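Local coordinates for protein thioesterase (PDB 2O5U) that probably hydrolyses the thioester bond of fatty acyl-CoA substrates, as a hotdog-fold member of the 4-hydroxybenzoyl-CoA thioesterase family, at residues Y13-P18 / N46-E51; A39-A44 / Y99-F104. All coordinates share one frame; numbering follows the deposited sequence.

Interaction 1: Y13-P18 / N46-E51; sequences YLHFQP and NTYLIE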
ATOM      1  N   TYR A  13     -20.813 -16.038  -9.867  1.00 20.74           N
ATOM      2  CA  TYR A  13     -19.334 -16.230  -9.858  1.00 20.11           C
ATOM      3  C   TYR A  13     -19.010 -17.693  -9.646  1.00 21.58           C
ATOM      4  O   TYR A  13     -19.776 -18.397  -8.973  1.00 22.01           O
ATOM      5  CB  TYR A  13     -18.685 -15.357  -8.758  1.00 18.78           C
ATOM      6  CG  TYR A  13     -18.981 -13.892  -9.073  1.00 16.56           C
ATOM      7  CD1 TYR A  13     -20.141 -13.291  -8.617  1.00 15.78           C
ATOM      8  CD2 TYR A  13     -18.161 -13.173  -9.929  1.00 18.75           C
ATOM      9  CE1 TYR A  13     -20.449 -11.957  -8.970  1.00 19.20           C
ATOM     10  CE2 TYR A  13     -18.449 -11.851 -10.310  1.00 18.93           C
ATOM     11  CZ  TYR A  13     -19.598 -11.258  -9.841  1.00 20.28           C
ATOM     12  OH  TYR A  13     -19.862  -9.964 -10.208  1.00 18.22           O
ATOM     13  N   LEU A  14     -17.887 -18.153 -10.174  1.00 22.18           N
ATOM     14  CA  LEU A  14     -17.604 -19.607 -10.233  1.00 23.92           C
ATOM     15  C   LEU A  14     -16.550 -20.138  -9.235  1.00 24.49           C
ATOM     16  O   LEU A  14     -16.531 -21.359  -8.876  1.00 25.26           O
ATOM     17  CB  LEU A  14     -17.236 -20.016 -11.643  1.00 24.83           C
ATOM     18  CG  LEU A  14     -18.435 -20.267 -12.566  1.00 25.96           C
ATOM     19  CD1 LEU A  14     -19.201 -18.979 -12.988  1.00 26.81           C
ATOM     20  CD2 LEU A  14     -17.973 -21.023 -13.807  1.00 29.40           C
ATOM     21  N   HIS A  15     -15.690 -19.237  -8.797  1.00 21.79           N
ATOM     22  CA  HIS A  15     -14.608 -19.554  -7.910  1.00 21.93           C
ATOM     23  C   HIS A  15     -14.502 -18.467  -6.831  1.00 21.78           C
ATOM     24  O   HIS A  15     -14.577 -17.270  -7.154  1.00 22.02           O
ATOM     25  CB  HIS A  15     -13.314 -19.587  -8.701  1.00 22.04           C
ATOM     26  CG  HIS A  15     -12.082 -19.723  -7.854  1.00 24.20           C
ATOM     27  ND1 HIS A  15     -11.658 -20.934  -7.343  1.00 26.73           N
ATOM     28  CD2 HIS A  15     -11.181 -18.805  -7.439  1.00 25.11           C
ATOM     29  CE1 HIS A  15     -10.553 -20.750  -6.645  1.00 25.60           C
ATOM     30  NE2 HIS A  15     -10.248 -19.466  -6.684  1.00 26.20           N
ATOM     31  N   PHE A  16     -14.229 -18.887  -5.602  1.00 21.34           N
ATOM     32  CA  PHE A  16     -14.142 -17.987  -4.451  1.00 22.30           C
ATOM     33  C   PHE A  16     -12.834 -18.078  -3.695  1.00 23.24           C
ATOM     34  O   PHE A  16     -12.305 -19.169  -3.491  1.00 21.22           O
ATOM     35  CB  PHE A  16     -15.314 -18.253  -3.487  1.00 22.50           C
ATOM     36  CG  PHE A  16     -16.597 -17.822  -4.066  1.00 24.40           C
ATOM     37  CD1 PHE A  16     -17.301 -18.684  -4.887  1.00 23.36           C
ATOM     38  CD2 PHE A  16     -17.063 -16.521  -3.870  1.00 23.94           C
ATOM     39  CE1 PHE A  16     -18.498 -18.279  -5.487  1.00 26.73           C
ATOM     40  CE2 PHE A  16     -18.254 -16.109  -4.465  1.00 24.36           C
ATOM     41  CZ  PHE A  16     -18.952 -16.980  -5.284  1.00 24.44           C
ATOM     42  N   GLN A  17     -12.370 -16.936  -3.218  1.00 23.53           N
ATOM     43  CA  GLN A  17     -11.156 -16.951  -2.421  1.00 24.80           C
ATOM     44  C   GLN A  17     -11.252 -15.978  -1.292  1.00 23.48           C
ATOM     45  O   GLN A  17     -11.459 -14.790  -1.528  1.00 23.01           O
ATOM     46  CB  GLN A  17      -9.943 -16.574  -3.252  1.00 24.04           C
ATOM     47  CG  GLN A  17      -8.647 -16.712  -2.454  1.00 31.39           C
ATOM     48  CD  GLN A  17      -7.505 -15.986  -3.090  1.00 37.31           C
ATOM     49  OE1 GLN A  17      -7.489 -15.802  -4.295  1.00 37.85           O
ATOM     50  NE2 GLN A  17      -6.516 -15.603  -2.287  1.00 40.17           N
ATOM     51  N   PRO A  18     -11.010 -16.471  -0.088  1.00 23.54           N
ATOM     52  CA  PRO A  18     -10.956 -15.576   1.034  1.00 23.05           C
ATOM     53  C   PRO A  18      -9.672 -14.746   0.953  1.00 21.81           C
ATOM     54  O   PRO A  18      -8.620 -15.218   0.470  1.00 20.73           O
ATOM     55  CB  PRO A  18     -10.952 -16.549   2.225  1.00 24.05           C
ATOM     56  CG  PRO A  18     -10.281 -17.748   1.694  1.00 26.54           C
ATOM     57  CD  PRO A  18     -10.742 -17.869   0.307  1.00 24.61           C
ATOM     58  N   ASN A  46      -4.549 -13.674  -9.794  1.00 17.44           N
ATOM     59  CA  ASN A  46      -3.206 -14.322  -9.902  1.00 18.19           C
ATOM     60  C   ASN A  46      -2.981 -15.545  -9.026  1.00 17.83           C
ATOM     61  O   ASN A  46      -2.250 -16.482  -9.405  1.00 17.31           O
ATOM     62  CB  ASN A  46      -2.137 -13.253  -9.750  1.00 18.84           C
ATOM     63  CG  ASN A  46      -2.049 -12.402 -10.966  1.00 19.48           C
ATOM     64  OD1 ASN A  46      -1.592 -12.866 -12.018  1.00 23.26           O
ATOM     65  ND2 ASN A  46      -2.439 -11.142 -10.846  1.00 21.37           N
ATOM     66  N   THR A  47      -3.634 -15.553  -7.870  1.00 18.05           N
ATOM     67  CA  THR A  47      -3.648 -16.739  -7.005  1.00 18.37           C
ATOM     68  C   THR A  47      -4.143 -17.971  -7.789  1.00 19.23           C
ATOM     69  O   THR A  47      -3.463 -19.014  -7.831  1.00 18.21           O
ATOM     70  CB  THR A  47      -4.479 -16.468  -5.714  1.00 19.55           C
ATOM     71  OG1 THR A  47      -3.901 -15.352  -5.010  1.00 19.38           O
ATOM     72  CG2 THR A  47      -4.497 -17.713  -4.783  1.00 21.33           C
ATOM     73  N   TYR A  48      -5.290 -17.802  -8.448  1.00 18.69           N
ATOM     74  CA  TYR A  48      -5.854 -18.812  -9.334  1.00 19.88           C
ATOM     75  C   TYR A  48      -4.905 -19.248 -10.488  1.00 18.82           C
ATOM     76  O   TYR A  48      -4.649 -20.455 -10.645  1.00 19.83           O
ATOM     77  CB  TYR A  48      -7.176 -18.343  -9.896  1.00 19.18           C
ATOM     78  CG  TYR A  48      -7.868 -19.430 -10.671  1.00 20.65           C
ATOM     79  CD1 TYR A  48      -8.620 -20.414 -10.017  1.00 20.41           C
ATOM     80  CD2 TYR A  48      -7.770 -19.464 -12.070  1.00 20.91           C
ATOM     81  CE1 TYR A  48      -9.252 -21.427 -10.748  1.00 20.30           C
ATOM     82  CE2 TYR A  48      -8.376 -20.451 -12.806  1.00 22.91           C
ATOM     83  CZ  TYR A  48      -9.126 -21.429 -12.146  1.00 21.76           C
ATOM     84  OH  TYR A  48      -9.709 -22.404 -12.948  1.00 18.96           O
ATOM     85  N   LEU A  49      -4.367 -18.290 -11.247  1.00 18.61           N
ATOM     86  CA  LEU A  49      -3.506 -18.577 -12.424  1.00 18.51           C
ATOM     87  C   LEU A  49      -2.276 -19.367 -12.032  1.00 19.10           C
ATOM     88  O   LEU A  49      -1.870 -20.326 -12.750  1.00 19.04           O
ATOM     89  CB  LEU A  49      -3.073 -17.288 -13.143  1.00 18.17           C
ATOM     90  CG  LEU A  49      -4.066 -16.286 -13.753  1.00 19.53           C
ATOM     91  CD1 LEU A  49      -3.357 -15.069 -14.313  1.00 20.36           C
ATOM     92  CD2 LEU A  49      -4.941 -16.906 -14.782  1.00 23.41           C
ATOM     93  N   ILE A  50      -1.684 -18.998 -10.888  1.00 18.08           N
ATOM     94  CA  ILE A  50      -0.537 -19.726 -10.361  1.00 19.31           C
ATOM     95  C   ILE A  50      -0.930 -21.119  -9.868  1.00 19.55           C
ATOM     96  O   ILE A  50      -0.349 -22.136 -10.303  1.00 18.06           O
ATOM     97  CB  ILE A  50       0.209 -18.923  -9.210  1.00 18.72           C
ATOM     98  CG1 ILE A  50       0.831 -17.610  -9.756  1.00 18.12           C
ATOM     99  CG2 ILE A  50       1.268 -19.861  -8.503  1.00 18.69           C
ATOM    100  CD1 ILE A  50       1.203 -16.534  -8.660  1.00 19.41           C
ATOM    101  N   GLU A  51      -1.872 -21.179  -8.929  1.00 19.78           N
ATOM    102  CA  GLU A  51      -2.235 -22.466  -8.318  1.00 23.35           C
ATOM    103  C   GLU A  51      -2.912 -23.430  -9.272  1.00 23.48           C
ATOM    104  O   GLU A  51      -2.655 -24.661  -9.203  1.00 24.75           O
ATOM    105  CB  GLU A  51      -3.136 -22.263  -7.086  1.00 23.72           C
ATOM    106  CG  GLU A  51      -2.431 -21.478  -5.965  1.00 27.04           C
ATOM    107  CD  GLU A  51      -3.272 -21.347  -4.703  1.00 28.03           C
ATOM    108  OE1 GLU A  51      -4.507 -21.517  -4.840  1.00 31.02           O
ATOM    109  OE2 GLU A  51      -2.677 -21.095  -3.611  1.00 29.38           O
TER
HETATM  110  O   HOH W   1      -3.299 -15.356  -2.224  1.00 31.05           O

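Interaction 2: A39-A44 / Y99-F104; sequences AFFDTA and YELALF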
ATOM      1  N   ALA A  39      -6.483  -4.262  -5.663  1.00 14.62           N
ATOM      2  CA  ALA A  39      -5.496  -5.188  -5.100  1.00 15.90           C
ATOM      3  C   ALA A  39      -6.106  -6.562  -4.780  1.00 16.74           C
ATOM      4  O   ALA A  39      -5.472  -7.591  -5.062  1.00 16.31           O
ATOM      5  CB  ALA A  39      -4.793  -4.590  -3.885  1.00 14.01           C
ATOM      6  N   PHE A  40      -7.334  -6.579  -4.254  1.00 15.83           N
ATOM      7  CA  PHE A  40      -8.096  -7.855  -4.116  1.00 17.22           C
ATOM      8  C   PHE A  40      -8.342  -8.509  -5.504  1.00 17.25           C
ATOM      9  O   PHE A  40      -8.204  -9.730  -5.622  1.00 17.72           O
ATOM     10  CB  PHE A  40      -9.453  -7.650  -3.422  1.00 17.26           C
ATOM     11  CG  PHE A  40      -9.351  -7.095  -2.023  1.00 17.26           C
ATOM     12  CD1 PHE A  40      -8.258  -7.411  -1.208  1.00 21.56           C
ATOM     13  CD2 PHE A  40     -10.375  -6.334  -1.491  1.00 21.16           C
ATOM     14  CE1 PHE A  40      -8.194  -6.930   0.113  1.00 21.36           C
ATOM     15  CE2 PHE A  40     -10.289  -5.817  -0.140  1.00 20.78           C
ATOM     16  CZ  PHE A  40      -9.219  -6.130   0.624  1.00 23.19           C
ATOM     17  N   PHE A  41      -8.720  -7.728  -6.525  1.00 18.00           N
ATOM     18  CA  PHE A  41      -8.965  -8.311  -7.879  1.00 17.98           C
ATOM     19  C   PHE A  41      -7.639  -8.993  -8.398  1.00 18.90           C
ATOM     20  O   PHE A  41      -7.639 -10.120  -8.909  1.00 18.36           O
ATOM     21  CB  PHE A  41      -9.278  -7.213  -8.871  1.00 18.03           C
ATOM     22  CG  PHE A  41     -10.655  -6.550  -8.731  1.00 18.80           C
ATOM     23  CD1 PHE A  41     -11.555  -6.884  -7.723  1.00 19.64           C
ATOM     24  CD2 PHE A  41     -11.047  -5.611  -9.695  1.00 24.27           C
ATOM     25  CE1 PHE A  41     -12.823  -6.256  -7.648  1.00 24.30           C
ATOM     26  CE2 PHE A  41     -12.313  -4.995  -9.643  1.00 24.89           C
ATOM     27  CZ  PHE A  41     -13.197  -5.308  -8.615  1.00 22.30           C
ATOM     28  N   ASP A  42      -6.533  -8.277  -8.278  1.00 19.78           N
ATOM     29  CA  ASP A  42      -5.217  -8.726  -8.735  1.00 20.01           C
ATOM     30  C   ASP A  42      -4.786  -9.991  -8.026  1.00 20.02           C
ATOM     31  O   ASP A  42      -4.205 -10.933  -8.654  1.00 19.33           O
ATOM     32  CB  ASP A  42      -4.131  -7.658  -8.408  1.00 21.09           C
ATOM     33  CG  ASP A  42      -3.907  -6.681  -9.526  1.00 28.24           C
ATOM     34  OD1 ASP A  42      -4.837  -6.513 -10.355  1.00 38.82           O
ATOM     35  OD2 ASP A  42      -2.800  -6.100  -9.584  1.00 30.71           O
ATOM     36  N   THR A  43      -5.012  -9.993  -6.711  1.00 18.98           N
ATOM     37  CA  THR A  43      -4.719 -11.140  -5.863  1.00 18.58           C
ATOM     38  C   THR A  43      -5.538 -12.363  -6.203  1.00 18.42           C
ATOM     39  O   THR A  43      -4.982 -13.435  -6.365  1.00 19.32           O
ATOM     40  CB  THR A  43      -4.846 -10.756  -4.349  1.00 18.45           C
ATOM     41  OG1 THR A  43      -3.912  -9.707  -4.143  1.00 13.52           O
ATOM     42  CG2 THR A  43      -4.532 -11.964  -3.429  1.00 18.20           C
ATOM     43  N   ALA A  44      -6.854 -12.196  -6.301  1.00 17.21           N
ATOM     44  CA  ALA A  44      -7.778 -13.302  -6.561  1.00 15.94           C
ATOM     45  C   ALA A  44      -7.420 -13.949  -7.906  1.00 16.37           C
ATOM     46  O   ALA A  44      -7.375 -15.193  -8.021  1.00 16.42           O
ATOM     47  CB  ALA A  44      -9.226 -12.754  -6.625  1.00 16.77           C
ATOM     48  N   TYR A  99     -11.853 -10.728 -16.868  1.00 19.72           N
ATOM     49  CA  TYR A  99     -12.380 -11.258 -15.603  1.00 18.54           C
ATOM     50  C   TYR A  99     -13.535 -10.386 -15.078  1.00 19.19           C
ATOM     51  O   TYR A  99     -13.528  -9.153 -15.248  1.00 18.73           O
ATOM     52  CB  TYR A  99     -11.284 -11.288 -14.543  1.00 19.66           C
ATOM     53  CG  TYR A  99      -9.957 -11.848 -14.988  1.00 19.08           C
ATOM     54  CD1 TYR A  99      -8.915 -11.024 -15.437  1.00 20.69           C
ATOM     55  CD2 TYR A  99      -9.760 -13.209 -15.014  1.00 19.65           C
ATOM     56  CE1 TYR A  99      -7.666 -11.608 -15.845  1.00 18.67           C
ATOM     57  CE2 TYR A  99      -8.576 -13.775 -15.414  1.00 17.24           C
ATOM     58  CZ  TYR A  99      -7.541 -12.980 -15.823  1.00 17.21           C
ATOM     59  OH  TYR A  99      -6.371 -13.571 -16.195  1.00 17.94           O
ATOM     60  N   GLU A 100     -14.551 -11.043 -14.516  1.00 17.51           N
ATOM     61  CA  GLU A 100     -15.498 -10.390 -13.578  1.00 19.08           C
ATOM     62  C   GLU A 100     -15.226 -10.816 -12.131  1.00 17.61           C
ATOM     63  O   GLU A 100     -15.138 -11.984 -11.866  1.00 14.86           O
ATOM     64  CB  GLU A 100     -16.891 -10.813 -13.929  1.00 19.46           C
ATOM     65  CG  GLU A 100     -17.342 -10.442 -15.328  1.00 24.50           C
ATOM     66  CD  GLU A 100     -17.773  -8.976 -15.443  1.00 30.65           C
ATOM     67  OE1 GLU A 100     -18.061  -8.288 -14.413  1.00 31.14           O
ATOM     68  OE2 GLU A 100     -17.862  -8.537 -16.579  1.00 30.62           O
ATOM     69  N   LEU A 101     -15.171  -9.861 -11.195  1.00 18.48           N
ATOM     70  CA  LEU A 101     -14.913 -10.142  -9.796  1.00 18.72           C
ATOM     71  C   LEU A 101     -15.925  -9.375  -8.923  1.00 18.09           C
ATOM     72  O   LEU A 101     -16.433  -8.332  -9.333  1.00 17.66           O
ATOM     73  CB  LEU A 101     -13.502  -9.673  -9.419  1.00 19.17           C
ATOM     74  CG  LEU A 101     -12.385 -10.700  -9.751  1.00 23.49           C
ATOM     75  CD1 LEU A 101     -11.351 -10.132 -10.621  1.00 26.41           C
ATOM     76  CD2 LEU A 101     -11.813 -11.337  -8.586  1.00 26.69           C
ATOM     77  N   ALA A 102     -16.206  -9.909  -7.749  1.00 17.73           N
ATOM     78  CA  ALA A 102     -17.025  -9.204  -6.768  1.00 17.59           C
ATOM     79  C   ALA A 102     -16.463  -9.552  -5.379  1.00 18.29           C
ATOM     80  O   ALA A 102     -15.941 -10.656  -5.167  1.00 20.21           O
ATOM     81  CB  ALA A 102     -18.533  -9.571  -6.929  1.00 16.25           C
ATOM     82  N   LEU A 103     -16.539  -8.604  -4.440  1.00 17.96           N
ATOM     83  CA  LEU A 103     -16.184  -8.824  -3.065  1.00 18.30           C
ATOM     84  C   LEU A 103     -17.486  -9.064  -2.309  1.00 17.69           C
ATOM     85  O   LEU A 103     -18.469  -8.333  -2.511  1.00 17.77           O
ATOM     86  CB  LEU A 103     -15.455  -7.618  -2.458  1.00 19.39           C
ATOM     87  CG  LEU A 103     -15.032  -7.721  -0.977  1.00 20.98           C
ATOM     88  CD1 LEU A 103     -13.746  -6.931  -0.707  1.00 20.89           C
ATOM     89  CD2 LEU A 103     -16.140  -7.313  -0.014  1.00 20.54           C
ATOM     90  N   PHE A 104     -17.440 -10.038  -1.418  1.00 17.47           N
ATOM     91  CA  PHE A 104     -18.521 -10.418  -0.509  1.00 18.93           C
ATOM     92  C   PHE A 104     -18.034 -10.485   0.917  1.00 20.47           C
ATOM     93  O   PHE A 104     -16.916 -10.920   1.169  1.00 19.98           O
ATOM     94  CB  PHE A 104     -19.052 -11.825  -0.863  1.00 18.94           C
ATOM     95  CG  PHE A 104     -19.557 -11.946  -2.288  1.00 18.78           C
ATOM     96  CD1 PHE A 104     -18.710 -12.371  -3.311  1.00 18.91           C
ATOM     97  CD2 PHE A 104     -20.894 -11.612  -2.591  1.00 19.63           C
ATOM     98  CE1 PHE A 104     -19.207 -12.468  -4.654  1.00 18.38           C
ATOM     99  CE2 PHE A 104     -21.384 -11.671  -3.924  1.00 20.62           C
ATOM    100  CZ  PHE A 104     -20.535 -12.094  -4.946  1.00 18.94           C
TER

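Interaction 1: Y13-P18 / N46-E51
At the margin of the hotdog fold, where edge strand 15-19 passes beside the long helix 34-53, His15 and Gln17 turn their side chains toward Tyr48 and Thr47. The two aromatic rings form an edge-to-face (T-shaped) pair: Tyr48 brings its CD1 over the centre of the imidazole face of His15, 3.8 Å above the plane. The ring centroids are 5.0 Å apart and the planes meet at 62°. Both rings stand with CG anti to the backbone N (chi1 172° for His15 and -173° for Tyr48), which carries each across the gap between strand and helix. Each side chain is long enough to meet the other between backbones whose His15 and Tyr48 CA atoms lie 8.9 Å apart, and the flat imidazole offers a face to the edge of the phenol ring. The phenol end of Tyr48 is anchored separately, its OH hydrogen-bonded to Ala139 O of helix 134-141.

Gln17, extended beyond CG, lays its amide against Thr47: OE1 packs 3.4 Å from Thr47 CB. A water joins the polar ends, donating to Thr47 OG1 at 2.9 Å and accepting a weak bond from Gln17 NE2; Thr47 OG1 is also bonded to Thr43 O within the helix. Leu143 touches the side chains of both His15 and Tyr48. In the strand itself, a classic beta bulge sets Leu14 and His15 together opposite Leu87 of strand 83-92, while Phe79 of a second subunit packs on Thr47.

Interaction 2: A39-A44 / Y99-F104
Leu101 lies against Phe41 and Ala44, and Leu103 against Phe40. The CB of Leu101 sits over one face of the Phe41 ring, offset toward its rim, in a CH-pi contact 4.1 Å from the centroid and 24° off the ring normal. Its two methyls then divide: CD1 lies 4.0 Å from Phe41 CB, and CD2 reaches Ala44 CB at 3.5 Å. The small side chain of Ala44 lets this branched leucine come close to the helix. Farther along the strand, Leu103 holds CG anti to its backbone N (chi1 179°) and brings CD1 to 3.5 Å from Phe40 CD2, meeting that ring obliquely.

Met85 of strand 83-92 touches both phenylalanines and Leu103, while Phe117 of strand 113-123 packs on Phe41 and Leu101, so the neighbouring strands supply the next shell. On the helix, Thr43 OG1 donates to Ala39 O at 2.8 Å, satisfying a buried hydroxyl within the turn, and it also bonds to Trp23 N of a second subunit. The axes of helix segment 39-44 and strand segment 99-104 come within 9.2 Å, their N-to-C directions 117° apart. A helix whose apolar face lies across a curved antiparallel sheet is the hallmark of the hotdog fold, the helix being the sausage and the sheet the bun.

Helix 34-53 and the same antiparallel sheet supply both contacts. Interaction 2, near the centre of the chain, is fully buried and wholly apolar, joining an earlier part of the helix to inner strand 96-105. Interaction 1 is smaller and partly buried; it uses later turns of the helix and an outermost strand, and there polar groups and a bridging water mix with aromatic packing. The two meet directly: Gln17 OE1 lies 3.4 Å from Ala44 CA, and Tyr13 CZ 3.5 Å from Ala102 CB, while Phe16 packs on Phe104. Both touch the second subunit, and segment 39-44 also meets a third through Asp42.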